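Local coordinates for protein LbaCas13a H328A (C2c2) (Lachnospiraceae bacterium NK4A179, PDB 5WLH) that binds and probably processes precursor CRISPR RNA, and as a Cas13a nuclease cleaves RNA under the guidance of that crRNA, at residues Glu622-Met627 / Trp906-Arg911. Sequence-based numbering, arbitrary orientation.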
loop_
_atom_site.group_PDB
_atom_site.type_symbol
_atom_site.label_atom_id
_atom_site.label_comp_id
_atom_site.label_asym_id
_atom_site.label_seq_id
_atom_site.Cartn_x
_atom_site.Cartn_y
_atom_site.Cartn_z
ATOM N N GLU A 622 -2.416 36.888 5.358
ATOM C CA GLU A 622 -1.453 37.818 4.787
ATOM C C GLU A 622 -0.036 37.449 5.198
ATOM O O GLU A 622 0.894 37.536 4.392
ATOM C CB GLU A 622 -1.791 39.251 5.211
ATOM C CG GLU A 622 -3.078 39.778 4.574
ATOM C CD GLU A 622 -4.345 39.215 5.213
ATOM O OE1 GLU A 622 -4.357 38.983 6.443
ATOM O OE2 GLU A 622 -5.331 39.001 4.479
ATOM N N LEU A 623 0.144 37.026 6.450
ATOM C CA LEU A 623 1.472 36.627 6.903
ATOM C C LEU A 623 1.969 35.405 6.133
ATOM O O LEU A 623 3.062 35.425 5.556
ATOM C CB LEU A 623 1.447 36.356 8.405
ATOM C CG LEU A 623 2.671 35.663 9.018
ATOM C CD1 LEU A 623 3.966 36.443 8.787
ATOM C CD2 LEU A 623 2.426 35.407 10.498
ATOM N N ILE A 624 1.163 34.341 6.095
ATOM C CA ILE A 624 1.572 33.116 5.408
ATOM C C ILE A 624 1.840 33.394 3.933
ATOM O O ILE A 624 2.840 32.935 3.369
ATOM C CB ILE A 624 0.506 32.015 5.595
ATOM C CG1 ILE A 624 0.217 31.783 7.079
ATOM C CG2 ILE A 624 0.964 30.706 4.927
ATOM C CD1 ILE A 624 1.423 31.311 7.883
ATOM N N SER A 625 0.959 34.166 3.291
ATOM C CA SER A 625 1.142 34.508 1.886
ATOM C C SER A 625 2.420 35.304 1.666
ATOM O O SER A 625 3.131 35.089 0.679
ATOM C CB SER A 625 -0.069 35.300 1.384
ATOM O OG SER A 625 0.233 35.923 0.148
ATOM N N ALA A 626 2.720 36.245 2.565
ATOM C CA ALA A 626 3.952 37.015 2.429
ATOM C C ALA A 626 5.174 36.147 2.667
ATOM O O ALA A 626 6.223 36.365 2.047
ATOM C CB ALA A 626 3.945 38.202 3.400
ATOM N N MET A 627 5.068 35.168 3.563
ATOM C CA MET A 627 6.181 34.244 3.755
ATOM C C MET A 627 6.393 33.383 2.521
ATOM O O MET A 627 7.539 33.131 2.124
ATOM C CB MET A 627 5.939 33.373 4.980
ATOM C CG MET A 627 6.165 34.092 6.290
ATOM S SD MET A 627 5.909 33.019 7.709
ATOM C CE MET A 627 7.474 32.136 7.811
ATOM N N TRP A 906 -1.289 23.571 1.774
ATOM C CA TRP A 906 -0.316 22.700 1.111
ATOM C C TRP A 906 1.093 23.218 1.327
ATOM O O TRP A 906 2.035 22.443 1.521
ATOM C CB TRP A 906 -0.600 22.610 -0.386
ATOM C CG TRP A 906 -1.780 21.798 -0.702
ATOM C CD1 TRP A 906 -3.032 22.256 -0.996
ATOM C CD2 TRP A 906 -1.851 20.370 -0.751
ATOM N NE1 TRP A 906 -3.879 21.198 -1.231
ATOM C CE2 TRP A 906 -3.176 20.029 -1.092
ATOM C CE3 TRP A 906 -0.921 19.347 -0.544
ATOM C CZ2 TRP A 906 -3.599 18.709 -1.220
ATOM C CZ3 TRP A 906 -1.339 18.035 -0.682
ATOM C CH2 TRP A 906 -2.665 17.729 -1.017
ATOM N N TYR A 907 1.250 24.535 1.274
ATOM C CA TYR A 907 2.536 25.157 1.528
ATOM C C TYR A 907 3.069 24.805 2.905
ATOM O O TYR A 907 4.155 24.228 3.031
ATOM C CB TYR A 907 2.395 26.668 1.376
ATOM C CG TYR A 907 3.616 27.440 1.794
ATOM C CD1 TYR A 907 4.895 27.034 1.412
ATOM C CD2 TYR A 907 3.485 28.610 2.539
ATOM C CE1 TYR A 907 6.017 27.764 1.797
ATOM C CE2 TYR A 907 4.586 29.343 2.919
ATOM C CZ TYR A 907 5.852 28.929 2.538
ATOM O OH TYR A 907 6.951 29.674 2.919
ATOM N N ILE A 908 2.334 25.174 3.957
ATOM C CA ILE A 908 2.864 24.994 5.306
ATOM C C ILE A 908 3.042 23.513 5.629
ATOM O O ILE A 908 4.048 23.120 6.224
ATOM C CB ILE A 908 1.967 25.700 6.337
ATOM C CG1 ILE A 908 2.013 27.216 6.098
ATOM C CG2 ILE A 908 2.401 25.364 7.769
ATOM C CD1 ILE A 908 3.451 27.804 6.224
ATOM N N VAL A 909 2.080 22.664 5.253
ATOM C CA VAL A 909 2.221 21.246 5.582
ATOM C C VAL A 909 3.448 20.658 4.890
ATOM O O VAL A 909 4.288 20.022 5.535
ATOM C CB VAL A 909 0.936 20.469 5.242
ATOM C CG1 VAL A 909 1.185 18.954 5.317
ATOM C CG2 VAL A 909 -0.146 20.836 6.231
ATOM N N SER A 910 3.593 20.891 3.580
ATOM C CA SER A 910 4.737 20.295 2.885
ATOM C C SER A 910 6.042 20.926 3.344
ATOM O O SER A 910 7.074 20.247 3.411
ATOM C CB SER A 910 4.591 20.435 1.370
ATOM O OG SER A 910 4.679 21.789 0.959
ATOM N N ARG A 911 5.997 22.207 3.707
ATOM C CA ARG A 911 7.219 22.919 4.057
ATOM C C ARG A 911 7.828 22.395 5.349
ATOM O O ARG A 911 9.041 22.507 5.543
ATOM C CB ARG A 911 6.927 24.421 4.170
ATOM C CG ARG A 911 8.173 25.289 4.272
ATOM C CD ARG A 911 9.018 25.241 3.020
ATOM N NE ARG A 911 10.156 26.152 3.153
ATOM C CZ ARG A 911 11.337 25.818 3.675
ATOM N NH1 ARG A 911 11.574 24.580 4.103
ATOM N NH2 ARG A 911 12.292 26.729 3.760
#
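Tyr-907 and Ile-908, neighbours on helix 901-911, meet Ile-624 and Met-627 of helix 621-632 in a buried helix-helix packing, probably in the first HEPN nuclease domain, since the adjoining helix 588-602 runs into an R-X4-H signature. The short axes cross at 62° and come no nearer than 11.2 Å, a separation that the tyrosine ring and the two isoleucines span. With CG anti to the backbone N (chi1 172°), the Tyr-907 ring extends across to the other helix. There CD2 packs against the CG2 methyl of Ile-624 at 4.1 Å, while CE2 lies 4.0 Å from the O of Ile-624. At the far end the hydroxyl passes 3.6 Å from the O of Met-627 without bonding to it; its hydrogen bond goes instead to Glu-631, one turn further along helix 621-632, and Phe-628 meets the ring edge-to-face. A phenylalanine here would keep the ring but would probably leave Glu-631 without its hydroxyl partner. The long, flexible apolar chain of Met-627 suits its aromatic surroundings, Phe-567, Trp-573 and Phe-591. At Ile-908 a branched apolar side chain fits a buried, hydrocarbon setting: its CG1-CD1 arm meets the CG2 methyl of Ile-624, 3.8 Å from CG1 and 4.0 Å from CD1, the two side chains crossing at about a right angle, with Val-598 and Leu-595 of helix 588-602 touching Ile-908 and Ile-624. Arg-911, ending the helix, adds charge beside this apolar contact, its NE forming a salt bridge with OE1 of Glu-631, the same oxygen that bonds the tyrosine hydroxyl.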